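DNA polymerase III beta subunit (Streptococcus pyogenes, PDB 2AVT) probably forms a ring-shaped sliding clamp of two subunits that encircles DNA and tethers the replicative polymerase to its template, as bacterial beta clamps do. Local coordinates at residues P72-L77 with K118-Y123; D174-A179 with Q187-L192; D217-V222 with F233-I238; R272-R277 with E313-V318. All blocks are in the same frame, centred on the assembly; numbering follows the deposited sequence.

Contact 1 of 4, residues P72-L77 with K118-Y123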
loop_
_atom_site.group_PDB
_atom_site.type_symbol
_atom_site.label_atom_id
_atom_site.label_comp_id
_atom_site.label_asym_id
_atom_site.label_seq_id
_atom_site.Cartn_x
_atom_site.Cartn_y
_atom_site.Cartn_z
ATOM N N PRO A 72 14.487 -23.145 29.539
ATOM C CA PRO A 72 13.517 -22.094 29.875
ATOM C C PRO A 72 14.159 -20.710 29.920
ATOM O O PRO A 72 15.377 -20.589 30.019
ATOM C CB PRO A 72 13.002 -22.515 31.262
ATOM C CG PRO A 72 13.321 -23.984 31.341
ATOM C CD PRO A 72 14.669 -24.060 30.677
ATOM N N GLY A 73 13.334 -19.670 29.853
ATOM C CA GLY A 73 13.860 -18.319 29.902
ATOM C C GLY A 73 12.844 -17.280 29.472
ATOM O O GLY A 73 11.739 -17.611 29.041
ATOM N N ALA A 74 13.217 -16.013 29.601
ATOM C CA ALA A 74 12.331 -14.928 29.218
ATOM C C ALA A 74 13.164 -13.719 28.790
ATOM O O ALA A 74 14.154 -13.373 29.434
ATOM C CB ALA A 74 11.416 -14.573 30.379
ATOM N N ILE A 75 12.770 -13.082 27.695
ATOM C CA ILE A 75 13.517 -11.936 27.199
ATOM C C ILE A 75 12.637 -11.002 26.391
ATOM O O ILE A 75 11.591 -11.415 25.885
ATOM C CB ILE A 75 14.717 -12.399 26.313
ATOM C CG1 ILE A 75 15.659 -11.226 26.038
ATOM C CG2 ILE A 75 14.220 -12.953 24.975
ATOM C CD1 ILE A 75 16.853 -11.604 25.178
ATOM N N LEU A 76 13.061 -9.740 26.298
ATOM C CA LEU A 76 12.376 -8.709 25.529
ATOM C C LEU A 76 13.276 -8.270 24.359
ATOM O O LEU A 76 14.471 -8.034 24.540
ATOM C CB LEU A 76 12.083 -7.478 26.398
ATOM C CG LEU A 76 11.300 -7.615 27.711
ATOM C CD1 LEU A 76 11.107 -6.222 28.324
ATOM C CD2 LEU A 76 9.947 -8.264 27.436
ATOM N N LEU A 77 12.688 -8.131 23.178
ATOM C CA LEU A 77 13.410 -7.718 21.979
ATOM C C LEU A 77 12.529 -6.717 21.238
ATOM O O LEU A 77 11.299 -6.803 21.327
ATOM C CB LEU A 77 13.671 -8.941 21.075
ATOM C CG LEU A 77 14.564 -10.052 21.636
ATOM C CD1 LEU A 77 14.475 -11.319 20.774
ATOM C CD2 LEU A 77 15.993 -9.541 21.697
ATOM N N LYS A 118 16.355 -7.134 26.451
ATOM C CA LYS A 118 16.205 -6.618 27.804
ATOM C C LYS A 118 15.546 -7.630 28.713
ATOM O O LYS A 118 14.832 -8.523 28.251
ATOM C CB LYS A 118 15.363 -5.341 27.802
ATOM C CG LYS A 118 15.966 -4.167 27.045
ATOM C CD LYS A 118 15.122 -2.920 27.262
ATOM C CE LYS A 118 15.677 -1.711 26.514
ATOM N NZ LYS A 118 15.507 -1.852 25.047
ATOM N N ASP A 119 15.793 -7.472 30.009
ATOM C CA ASP A 119 15.224 -8.339 31.033
ATOM C C ASP A 119 13.710 -8.123 31.037
ATOM O O ASP A 119 13.243 -6.989 30.959
ATOM C CB ASP A 119 15.796 -7.962 32.400
ATOM C CG ASP A 119 15.490 -8.988 33.461
ATOM O OD1 ASP A 119 14.295 -9.220 33.762
ATOM O OD2 ASP A 119 16.457 -9.573 33.986
ATOM N N VAL A 120 12.950 -9.206 31.136
ATOM C CA VAL A 120 11.491 -9.106 31.125
ATOM C C VAL A 120 10.888 -8.328 32.290
ATOM O O VAL A 120 9.755 -7.876 32.190
ATOM C CB VAL A 120 10.820 -10.500 31.087
ATOM C CG1 VAL A 120 11.095 -11.174 29.754
ATOM C CG2 VAL A 120 11.325 -11.350 32.245
ATOM N N ASP A 121 11.619 -8.173 33.390
ATOM C CA ASP A 121 11.068 -7.432 34.518
ATOM C C ASP A 121 10.799 -5.979 34.151
ATOM O O ASP A 121 10.157 -5.252 34.904
ATOM C CB ASP A 121 11.989 -7.502 35.742
ATOM C CG ASP A 121 13.402 -7.046 35.444
ATOM O OD1 ASP A 121 13.570 -5.998 34.785
ATOM O OD2 ASP A 121 14.351 -7.738 35.887
ATOM N N GLN A 122 11.270 -5.555 32.985
ATOM C CA GLN A 122 11.029 -4.182 32.549
ATOM C C GLN A 122 9.646 -4.049 31.905
ATOM O O GLN A 122 9.144 -2.942 31.712
ATOM C CB GLN A 122 12.113 -3.737 31.557
ATOM C CG GLN A 122 13.511 -3.705 32.164
ATOM C CD GLN A 122 14.550 -3.082 31.247
ATOM O OE1 GLN A 122 14.285 -2.085 30.575
ATOM N NE2 GLN A 122 15.751 -3.652 31.237
ATOM N N TYR A 123 9.030 -5.186 31.592
ATOM C CA TYR A 123 7.716 -5.206 30.949
ATOM C C TYR A 123 6.568 -5.161 31.968
ATOM O O TYR A 123 6.635 -5.799 33.006
ATOM C CB TYR A 123 7.579 -6.475 30.102
ATOM C CG TYR A 123 6.610 -6.337 28.960
ATOM C CD1 TYR A 123 6.954 -5.622 27.813
ATOM C CD2 TYR A 123 5.334 -6.878 29.044
ATOM C CE1 TYR A 123 6.050 -5.449 26.779
ATOM C CE2 TYR A 123 4.427 -6.710 28.026
ATOM C CZ TYR A 123 4.787 -5.993 26.895
ATOM O OH TYR A 123 3.863 -5.808 25.902
HETATM O O HOH W 1 14.400 -11.586 31.368
#

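Contact 2 of 4, residues D174-A179 with Q187-L192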
loop_
_atom_site.group_PDB
_atom_site.type_symbol
_atom_site.label_atom_id
_atom_site.label_comp_id
_atom_site.label_asym_id
_atom_site.label_seq_id
_atom_site.Cartn_x
_atom_site.Cartn_y
_atom_site.Cartn_z
ATOM N N ASP A 174 -30.585 -12.324 26.324
ATOM C CA ASP A 174 -30.742 -11.350 25.255
ATOM C C ASP A 174 -29.431 -10.583 25.045
ATOM O O ASP A 174 -29.011 -9.806 25.903
ATOM C CB ASP A 174 -31.896 -10.394 25.586
ATOM C CG ASP A 174 -33.249 -11.097 25.601
ATOM O OD1 ASP A 174 -33.659 -11.623 24.543
ATOM O OD2 ASP A 174 -33.898 -11.128 26.667
ATOM N N PHE A 175 -28.801 -10.819 23.897
ATOM C CA PHE A 175 -27.521 -10.200 23.539
ATOM C C PHE A 175 -27.690 -8.993 22.612
ATOM O O PHE A 175 -28.329 -9.095 21.563
ATOM C CB PHE A 175 -26.646 -11.256 22.846
ATOM C CG PHE A 175 -25.262 -10.780 22.475
ATOM C CD1 PHE A 175 -25.052 -10.039 21.324
ATOM C CD2 PHE A 175 -24.170 -11.123 23.248
ATOM C CE1 PHE A 175 -23.775 -9.652 20.946
ATOM C CE2 PHE A 175 -22.890 -10.740 22.875
ATOM C CZ PHE A 175 -22.693 -10.005 21.723
ATOM N N LYS A 176 -27.118 -7.850 22.990
ATOM C CA LYS A 176 -27.202 -6.669 22.130
ATOM C C LYS A 176 -25.825 -6.032 21.893
ATOM O O LYS A 176 -25.050 -5.828 22.821
ATOM C CB LYS A 176 -28.144 -5.608 22.721
ATOM C CG LYS A 176 -28.280 -4.368 21.835
ATOM C CD LYS A 176 -29.107 -3.254 22.474
ATOM C CE LYS A 176 -28.426 -2.691 23.716
ATOM N NZ LYS A 176 -29.229 -1.605 24.357
ATOM N N ALA A 177 -25.529 -5.740 20.633
ATOM C CA ALA A 177 -24.279 -5.091 20.265
ATOM C C ALA A 177 -24.693 -3.865 19.470
ATOM O O ALA A 177 -25.327 -3.995 18.422
ATOM C CB ALA A 177 -23.421 -6.013 19.401
ATOM N N VAL A 178 -24.356 -2.679 19.974
ATOM C CA VAL A 178 -24.703 -1.442 19.280
ATOM C C VAL A 178 -23.563 -0.426 19.282
ATOM O O VAL A 178 -22.778 -0.351 20.227
ATOM C CB VAL A 178 -25.944 -0.765 19.910
ATOM C CG1 VAL A 178 -25.608 -0.259 21.295
ATOM C CG2 VAL A 178 -26.411 0.378 19.026
ATOM N N ALA A 179 -23.482 0.352 18.207
ATOM C CA ALA A 179 -22.461 1.387 18.068
ATOM C C ALA A 179 -23.077 2.535 17.284
ATOM O O ALA A 179 -23.886 2.314 16.386
ATOM C CB ALA A 179 -21.237 0.847 17.331
ATOM N N GLN A 187 -27.057 -1.825 15.025
ATOM C CA GLN A 187 -27.424 -2.724 16.123
ATOM C C GLN A 187 -27.658 -4.186 15.721
ATOM O O GLN A 187 -28.296 -4.482 14.709
ATOM C CB GLN A 187 -28.685 -2.208 16.809
ATOM C CG GLN A 187 -29.212 -3.115 17.910
ATOM C CD GLN A 187 -30.655 -2.805 18.263
ATOM O OE1 GLN A 187 -31.581 -3.118 17.503
ATOM N NE2 GLN A 187 -30.852 -2.175 19.404
ATOM N N ARG A 188 -27.153 -5.092 16.551
ATOM C CA ARG A 188 -27.303 -6.521 16.318
ATOM C C ARG A 188 -27.872 -7.168 17.578
ATOM O O ARG A 188 -27.304 -7.040 18.661
ATOM C CB ARG A 188 -25.947 -7.154 15.976
ATOM C CG ARG A 188 -25.994 -8.653 15.658
ATOM C CD ARG A 188 -26.750 -8.945 14.355
ATOM N NE ARG A 188 -26.911 -10.383 14.115
ATOM C CZ ARG A 188 -25.925 -11.206 13.768
ATOM N NH1 ARG A 188 -24.691 -10.747 13.607
ATOM N NH2 ARG A 188 -26.171 -12.499 13.597
ATOM N N LEU A 189 -29.002 -7.854 17.433
ATOM C CA LEU A 189 -29.631 -8.532 18.562
ATOM C C LEU A 189 -29.555 -10.030 18.335
ATOM O O LEU A 189 -29.769 -10.513 17.228
ATOM C CB LEU A 189 -31.098 -8.128 18.700
ATOM C CG LEU A 189 -31.443 -6.650 18.846
ATOM C CD1 LEU A 189 -32.941 -6.536 19.112
ATOM C CD2 LEU A 189 -30.654 -6.022 19.986
ATOM N N ILE A 190 -29.245 -10.759 19.391
ATOM C CA ILE A 190 -29.147 -12.203 19.309
ATOM C C ILE A 190 -29.684 -12.764 20.609
ATOM O O ILE A 190 -29.562 -12.129 21.656
ATOM C CB ILE A 190 -27.671 -12.644 19.130
ATOM C CG1 ILE A 190 -27.178 -12.252 17.737
ATOM C CG2 ILE A 190 -27.538 -14.136 19.339
ATOM C CD1 ILE A 190 -25.734 -12.631 17.469
ATOM N N THR A 191 -30.314 -13.933 20.537
ATOM C CA THR A 191 -30.827 -14.590 21.735
ATOM C C THR A 191 -29.935 -15.803 21.908
ATOM O O THR A 191 -29.837 -16.635 21.006
ATOM C CB THR A 191 -32.292 -15.087 21.582
ATOM O OG1 THR A 191 -33.119 -14.037 21.068
ATOM C CG2 THR A 191 -32.839 -15.514 22.940
ATOM N N LEU A 192 -29.271 -15.907 23.052
ATOM C CA LEU A 192 -28.383 -17.037 23.302
ATOM C C LEU A 192 -29.188 -18.326 23.472
ATOM O O LEU A 192 -30.321 -18.297 23.957
ATOM C CB LEU A 192 -27.560 -16.798 24.566
ATOM C CG LEU A 192 -26.784 -15.486 24.673
ATOM C CD1 LEU A 192 -25.915 -15.516 25.929
ATOM C CD2 LEU A 192 -25.933 -15.292 23.428
#

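Contact 3 of 4, residues D217-V222 with F233-I238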
loop_
_atom_site.group_PDB
_atom_site.type_symbol
_atom_site.label_atom_id
_atom_site.label_comp_id
_atom_site.label_asym_id
_atom_site.label_seq_id
_atom_site.Cartn_x
_atom_site.Cartn_y
_atom_site.Cartn_z
ATOM N N ASP A 217 -9.949 -18.147 11.196
ATOM C CA ASP A 217 -11.167 -18.922 11.018
ATOM C C ASP A 217 -11.100 -20.397 11.372
ATOM O O ASP A 217 -12.133 -21.020 11.613
ATOM C CB ASP A 217 -11.672 -18.717 9.595
ATOM C CG ASP A 217 -11.725 -17.246 9.228
ATOM O OD1 ASP A 217 -12.192 -16.458 10.080
ATOM O OD2 ASP A 217 -11.300 -16.872 8.113
ATOM N N ASP A 218 -9.899 -20.962 11.422
ATOM C CA ASP A 218 -9.773 -22.365 11.785
ATOM C C ASP A 218 -10.136 -22.540 13.265
ATOM O O ASP A 218 -10.314 -23.660 13.744
ATOM C CB ASP A 218 -8.349 -22.866 11.510
ATOM C CG ASP A 218 -7.295 -22.073 12.256
ATOM O OD1 ASP A 218 -7.292 -20.834 12.124
ATOM O OD2 ASP A 218 -6.468 -22.685 12.965
ATOM N N ILE A 219 -10.252 -21.424 13.981
ATOM C CA ILE A 219 -10.616 -21.450 15.397
ATOM C C ILE A 219 -12.132 -21.338 15.518
ATOM O O ILE A 219 -12.702 -20.254 15.359
ATOM C CB ILE A 219 -9.970 -20.282 16.167
ATOM C CG1 ILE A 219 -8.449 -20.449 16.180
ATOM C CG2 ILE A 219 -10.535 -20.219 17.584
ATOM C CD1 ILE A 219 -7.709 -19.334 16.877
ATOM N N GLU A 220 -12.773 -22.465 15.807
ATOM C CA GLU A 220 -14.228 -22.551 15.921
ATOM C C GLU A 220 -14.881 -21.590 16.926
ATOM O O GLU A 220 -15.806 -20.851 16.575
ATOM C CB GLU A 220 -14.619 -23.993 16.259
ATOM C CG GLU A 220 -15.809 -24.529 15.477
ATOM C CD GLU A 220 -15.519 -24.676 13.991
ATOM O OE1 GLU A 220 -14.493 -25.302 13.644
ATOM O OE2 GLU A 220 -16.319 -24.177 13.168
ATOM N N THR A 221 -14.416 -21.604 18.172
ATOM C CA THR A 221 -14.989 -20.732 19.194
ATOM C C THR A 221 -13.953 -20.169 20.156
ATOM O O THR A 221 -12.803 -20.597 20.178
ATOM C CB THR A 221 -16.009 -21.477 20.067
ATOM O OG1 THR A 221 -15.321 -22.471 20.834
ATOM C CG2 THR A 221 -17.073 -22.148 19.216
ATOM N N VAL A 222 -14.389 -19.208 20.963
ATOM C CA VAL A 222 -13.536 -18.602 21.970
ATOM C C VAL A 222 -14.330 -18.465 23.262
ATOM O O VAL A 222 -15.562 -18.431 23.252
ATOM C CB VAL A 222 -13.051 -17.187 21.559
ATOM C CG1 VAL A 222 -12.051 -17.279 20.428
ATOM C CG2 VAL A 222 -14.237 -16.321 21.155
ATOM N N PHE A 233 -10.655 -12.518 25.586
ATOM C CA PHE A 233 -11.151 -13.465 24.598
ATOM C C PHE A 233 -10.063 -14.528 24.565
ATOM O O PHE A 233 -8.886 -14.200 24.387
ATOM C CB PHE A 233 -11.282 -12.825 23.214
ATOM C CG PHE A 233 -12.281 -11.714 23.144
ATOM C CD1 PHE A 233 -11.920 -10.418 23.472
ATOM C CD2 PHE A 233 -13.576 -11.957 22.718
ATOM C CE1 PHE A 233 -12.828 -9.393 23.367
ATOM C CE2 PHE A 233 -14.491 -10.932 22.613
ATOM C CZ PHE A 233 -14.119 -9.651 22.935
ATOM N N ARG A 234 -10.439 -15.792 24.728
ATOM C CA ARG A 234 -9.455 -16.861 24.761
ATOM C C ARG A 234 -9.764 -18.107 23.932
ATOM O O ARG A 234 -10.876 -18.644 23.970
ATOM C CB ARG A 234 -9.220 -17.285 26.216
ATOM C CG ARG A 234 -8.035 -18.206 26.405
ATOM C CD ARG A 234 -7.880 -18.638 27.853
ATOM N NE ARG A 234 -8.998 -19.465 28.299
ATOM C CZ ARG A 234 -9.086 -20.011 29.508
ATOM N NH1 ARG A 234 -8.120 -19.818 30.394
ATOM N NH2 ARG A 234 -10.141 -20.745 29.834
ATOM N N SER A 235 -8.760 -18.552 23.183
ATOM C CA SER A 235 -8.846 -19.758 22.373
ATOM C C SER A 235 -7.858 -20.709 23.031
ATOM O O SER A 235 -7.377 -20.438 24.130
ATOM C CB SER A 235 -8.425 -19.483 20.923
ATOM O OG SER A 235 -7.072 -19.071 20.836
ATOM N N GLU A 236 -7.537 -21.813 22.376
ATOM C CA GLU A 236 -6.597 -22.760 22.960
ATOM C C GLU A 236 -5.194 -22.183 23.172
ATOM O O GLU A 236 -4.580 -22.399 24.208
ATOM C CB GLU A 236 -6.503 -24.013 22.090
ATOM C CG GLU A 236 -7.699 -24.942 22.219
ATOM C CD GLU A 236 -7.935 -25.377 23.656
ATOM O OE1 GLU A 236 -6.944 -25.685 24.354
ATOM O OE2 GLU A 236 -9.107 -25.418 24.089
ATOM N N HIS A 237 -4.688 -21.434 22.203
ATOM C CA HIS A 237 -3.340 -20.891 22.345
ATOM C C HIS A 237 -3.246 -19.376 22.345
ATOM O O HIS A 237 -2.150 -18.823 22.457
ATOM C CB HIS A 237 -2.446 -21.452 21.237
ATOM C CG HIS A 237 -2.467 -22.944 21.154
ATOM N ND1 HIS A 237 -3.112 -23.625 20.145
ATOM C CD2 HIS A 237 -1.979 -23.888 21.994
ATOM C CE1 HIS A 237 -3.023 -24.925 20.367
ATOM N NE2 HIS A 237 -2.341 -25.110 21.483
ATOM N N ILE A 238 -4.389 -18.704 22.233
ATOM C CA ILE A 238 -4.397 -17.249 22.201
ATOM C C ILE A 238 -5.251 -16.583 23.266
ATOM O O ILE A 238 -6.425 -16.925 23.449
ATOM C CB ILE A 238 -4.898 -16.727 20.846
ATOM C CG1 ILE A 238 -4.029 -17.280 19.714
ATOM C CG2 ILE A 238 -4.902 -15.203 20.853
ATOM C CD1 ILE A 238 -4.577 -16.981 18.334
#

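Contact 4 of 4, residues R272-R277 with E313-V318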
loop_
_atom_site.group_PDB
_atom_site.type_symbol
_atom_site.label_atom_id
_atom_site.label_comp_id
_atom_site.label_asym_id
_atom_site.label_seq_id
_atom_site.Cartn_x
_atom_site.Cartn_y
_atom_site.Cartn_z
ATOM N N ARG A 272 -25.122 0.607 -3.628
ATOM C CA ARG A 272 -23.851 1.054 -3.074
ATOM C C ARG A 272 -23.059 1.753 -4.172
ATOM O O ARG A 272 -22.483 2.816 -3.944
ATOM C CB ARG A 272 -23.053 -0.135 -2.521
ATOM C CG ARG A 272 -21.719 0.251 -1.871
ATOM C CD ARG A 272 -21.131 -0.897 -1.051
ATOM N NE ARG A 272 -20.900 -2.094 -1.858
ATOM C CZ ARG A 272 -19.976 -2.189 -2.808
ATOM N NH1 ARG A 272 -19.181 -1.159 -3.079
ATOM N NH2 ARG A 272 -19.845 -3.320 -3.492
ATOM N N HIS A 273 -23.047 1.161 -5.365
ATOM C CA HIS A 273 -22.328 1.738 -6.494
ATOM C C HIS A 273 -22.889 3.110 -6.856
ATOM O O HIS A 273 -22.138 4.036 -7.173
ATOM C CB HIS A 273 -22.405 0.820 -7.724
ATOM C CG HIS A 273 -21.617 -0.447 -7.590
ATOM N ND1 HIS A 273 -20.552 -0.574 -6.724
ATOM C CD2 HIS A 273 -21.718 -1.631 -8.239
ATOM C CE1 HIS A 273 -20.031 -1.784 -6.844
ATOM N NE2 HIS A 273 -20.721 -2.446 -7.756
ATOM N N ALA A 274 -24.212 3.238 -6.806
ATOM C CA ALA A 274 -24.869 4.500 -7.124
ATOM C C ALA A 274 -24.449 5.565 -6.123
ATOM O O ALA A 274 -24.089 6.679 -6.502
ATOM C CB ALA A 274 -26.381 4.324 -7.092
ATOM N N MET A 275 -24.491 5.210 -4.845
ATOM C CA MET A 275 -24.124 6.129 -3.781
ATOM C C MET A 275 -22.644 6.503 -3.814
ATOM O O MET A 275 -22.266 7.590 -3.372
ATOM C CB MET A 275 -24.468 5.522 -2.422
ATOM C CG MET A 275 -25.951 5.294 -2.214
ATOM S SD MET A 275 -26.898 6.813 -2.409
ATOM C CE MET A 275 -27.476 6.629 -4.091
ATOM N N GLU A 276 -21.803 5.606 -4.319
ATOM C CA GLU A 276 -20.376 5.901 -4.396
ATOM C C GLU A 276 -20.153 7.039 -5.399
ATOM O O GLU A 276 -19.300 7.899 -5.187
ATOM C CB GLU A 276 -19.587 4.640 -4.783
ATOM C CG GLU A 276 -19.622 3.566 -3.690
ATOM C CD GLU A 276 -18.949 2.260 -4.084
ATOM O OE1 GLU A 276 -19.025 1.880 -5.268
ATOM O OE2 GLU A 276 -18.364 1.601 -3.199
ATOM N N ARG A 277 -20.936 7.055 -6.476
ATOM C CA ARG A 277 -20.826 8.110 -7.474
ATOM C C ARG A 277 -21.338 9.411 -6.874
ATOM O O ARG A 277 -20.799 10.488 -7.136
ATOM C CB ARG A 277 -21.666 7.796 -8.705
ATOM C CG ARG A 277 -21.271 6.558 -9.449
ATOM C CD ARG A 277 -22.123 6.428 -10.693
ATOM N NE ARG A 277 -22.053 5.079 -11.234
ATOM C CZ ARG A 277 -22.672 4.032 -10.704
ATOM N NH1 ARG A 277 -23.422 4.179 -9.624
ATOM N NH2 ARG A 277 -22.513 2.831 -11.237
ATOM N N GLU A 313 -29.253 10.479 -11.215
ATOM C CA GLU A 313 -29.246 9.049 -11.484
ATOM C C GLU A 313 -30.500 8.286 -11.057
ATOM O O GLU A 313 -30.904 8.333 -9.896
ATOM C CB GLU A 313 -28.022 8.423 -10.813
ATOM C CG GLU A 313 -27.776 6.973 -11.176
ATOM C CD GLU A 313 -26.600 6.384 -10.422
ATOM O OE1 GLU A 313 -25.509 6.995 -10.440
ATOM O OE2 GLU A 313 -26.765 5.308 -9.813
ATOM N N ASP A 314 -31.096 7.574 -12.010
ATOM C CA ASP A 314 -32.285 6.759 -11.759
ATOM C C ASP A 314 -31.838 5.485 -11.039
ATOM O O ASP A 314 -30.928 4.801 -11.501
ATOM C CB ASP A 314 -32.957 6.370 -13.081
ATOM C CG ASP A 314 -33.544 7.562 -13.819
ATOM O OD1 ASP A 314 -32.820 8.565 -14.005
ATOM O OD2 ASP A 314 -34.722 7.488 -14.225
ATOM N N LEU A 315 -32.479 5.164 -9.919
ATOM C CA LEU A 315 -32.120 3.971 -9.162
ATOM C C LEU A 315 -33.061 2.793 -9.410
ATOM O O LEU A 315 -34.276 2.913 -9.273
ATOM C CB LEU A 315 -32.093 4.282 -7.664
ATOM C CG LEU A 315 -31.047 5.301 -7.210
ATOM C CD1 LEU A 315 -31.127 5.499 -5.703
ATOM C CD2 LEU A 315 -29.672 4.814 -7.612
ATOM N N ASP A 316 -32.485 1.653 -9.782
ATOM C CA ASP A 316 -33.262 0.441 -10.024
ATOM C C ASP A 316 -33.679 -0.103 -8.657
ATOM O O ASP A 316 -32.898 -0.059 -7.707
ATOM C CB ASP A 316 -32.402 -0.588 -10.767
ATOM C CG ASP A 316 -33.172 -1.847 -11.129
ATOM O OD1 ASP A 316 -34.346 -1.980 -10.716
ATOM O OD2 ASP A 316 -32.601 -2.710 -11.828
ATOM N N ILE A 317 -34.907 -0.604 -8.547
ATOM C CA ILE A 317 -35.367 -1.133 -7.268
ATOM C C ILE A 317 -35.971 -2.530 -7.372
ATOM O O ILE A 317 -36.264 -3.018 -8.465
ATOM C CB ILE A 317 -36.425 -0.222 -6.622
ATOM C CG1 ILE A 317 -37.797 -0.513 -7.229
ATOM C CG2 ILE A 317 -36.061 1.237 -6.846
ATOM C CD1 ILE A 317 -38.940 0.059 -6.425
ATOM N N VAL A 318 -36.156 -3.160 -6.216
ATOM C CA VAL A 318 -36.730 -4.497 -6.147
ATOM C C VAL A 318 -38.235 -4.392 -5.921
ATOM O O VAL A 318 -39.020 -5.074 -6.575
ATOM C CB VAL A 318 -36.094 -5.310 -5.003
ATOM C CG1 VAL A 318 -36.662 -6.717 -4.980
ATOM C CG2 VAL A 318 -34.591 -5.351 -5.180
#

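Contact 1 of 4, residues P72-L77 with K118-Y123
The backbone N-H of Lys118 is bonded to Leu76 O at 2.8 Å, and Leu76 N returns the bond to Lys118 O at 2.9 Å. This reciprocal pair is a single antiparallel bridge on strand 73-78, an outermost strand of its sheet in the N-terminal domain of the clamp; the other edge of that strand is bonded to strand 33-39. After the bridge the chain turns into the 3-10 segment 120-122, whose first residue, Val120, still lies on the strand. A water continues the pairing one step further, donating to Ala74 O at 2.6 Å and accepting from Val120 N. Val120 brings CG1 down on the peptide between Ala74 and Ile75, 3.3 Å from Ile75 N. Ala74 CB also lies against both Val120 methyls, tightly against CG1 at 3.5 Å. Leu76 packs into the bend of the second segment: with CG beside its own backbone N (chi1 -55°), the isobutyl group crosses Val120 at a slant and forks beyond it. Its CD1 branch approaches Asp119 O to 3.5 Å, while CD2 touches Val120 CG1 at 3.9 Å. Tyr123 lies beyond, its hydroxyl bonded to Ser48 on the strand next to 33-39. Both Leu76 methyls rest against Tyr123 CB, and CD2 also reaches the ring, 4.0 Å from Tyr123 CD1.

Contact 2 of 4, residues D174-A179 with Q187-L192
Asp174 opens an antiparallel beta hairpin opposite Thr191, its carboxylate leaning toward that threonine, with OD2 hydrogen-bonded to Asn171 in the preceding loop. Strands 174-179 and 187-191 run at 163° to each other in the central domain. Phe175 makes the first hydrogen-bonded pair: its N meets Ile190 O at 2.7 Å, nearly along the C=O axis, and its O receives Ile190 N. The Phe175 CB lies 4.1 Å from Ile190 CB and is also touched by Leu192 CD2, while the ring packs toward Ile145 of helix 139-149. Lys176 faces the other way, with Leu189 and Gln187. Its CG, placed opposite the backbone N (chi1 -179°), runs alongside the leucine and presses on Leu189 CD2 at a tight 3.4 Å. Lys176 CD passes the Gln187 amide, 3.7 Å from NE2; the bend beyond it (chi3 65°) then leads CE and NZ away, to a salt bridge with Asp253. Ala177 forms the second hydrogen-bonded pair, accepting from Arg188 N at 2.8 Å and donating to Arg188 O. On the helix side, Arg188 bends at chi2 and reaches Glu148 through NH1; Ile190 CD1 lies over one guanidinium face, toward its rim. Val178 completes the register with Gln187, crossing it so that CG2 sits 4.1 Å from Gln187 CB.

Contact 3 of 4, residues D217-V222 with F233-I238
The closest CA pair is Val222 and Ser235, 4.8 Å apart, and Val222 CA makes a bent CA-H...O contact with Arg234 O (3.3 Å, 121° at H). Val222 CB hangs beside the same carbonyl, and its CG1 extends toward Ser235 CB. Ile219, on the loop leading into the strand, supplies most of the remaining contact. Its CG2 meets Ser235 CB at 4.0 Å, and the extended CG1 branch (chi2 178°) carries CD1 past the serine hydroxyl to the methyl end of Ile238, 4.2 Å from CD1 there. Strands 221-226 and 230-234 form a beta hairpin, and this contact lies at its open end. Here the second strand leaves through a type I turn, Ser235 to Ile238, into strand 238-243, which pairs with strand 52-59; the sheet thus runs from the central domain into the N-terminal one. Ser235 N is bonded to Ile238 O at 2.9 Å across the turn. In the return direction the serine side chain stands in: OG, set between its own backbone N and carbonyl carbon (chi1 63°), accepts a weak bond from Ile238 N. Phe215 lies against Val222, Ser235 and Ile238 together. Arg234 sets off with CB away from 217-222, but its guanidinium reaches Glu223, the residue after Val222, in a salt bridge, while Ile219 O accepts a hydrogen bond from Thr139 OG1.

Contact 4 of 4, residues R272-R277 with E313-V318
Arg277 leans from its helix toward Glu313, CB already pointing at the strand, and its chain stays extended from CG to NE. At CD it first meets the carboxylate, 3.4 Å from Glu313 OE1. NE passes the same oxygen at 4.0 Å, and NH1 ends 3.5 Å from Glu313 OE2. The guanidinium and carboxylate planes stand 80° apart, with OE2 well out of the guanidinium plane, so this salt bridge works through charge and no N-H is aimed at the oxygen. Glu313 OE1 has its directed partner in Ser111 of the second subunit, so the glutamate belongs to both the helix contact and the dimer interface. One turn earlier on the helix, Ala274 CB is packed tightly on Leu315 CD2 at 3.4 Å. The other leucine branch, CD1, meets Met275 CE at 4.1 Å, the two side chains crossing at about a right angle. The contact thus fastens helix 268-282 to Glu313 of strand 309-314, outermost in its sheet within this chain, and to Leu315 two residues on, in the C-terminal domain. Met275 also packs on helix 331-339, while Glu313 pairs antiparallel with a strand of the second subunit, continuing the sheet across the interface.

How the contacts relate
The four contacts follow one another along the chain through the three domains of the clamp. Contact 1 in the N-terminal domain and contact 4 in the C-terminal domain are farthest apart, with centres 56 Å distant and on opposite sides of the chain's centre. Contacts 2 and 3 share the central domain; their nearest atoms are about 8 Å apart and do not touch. Contacts 1 and 3 reach the same sheet, joined across a domain boundary, with centres 26 Å apart. Contact 4 adjoins the second subunit at Lys110 and Ser111, just ahead of the partner's own 118-123 segment, consistent with head-to-tail closure of the ring.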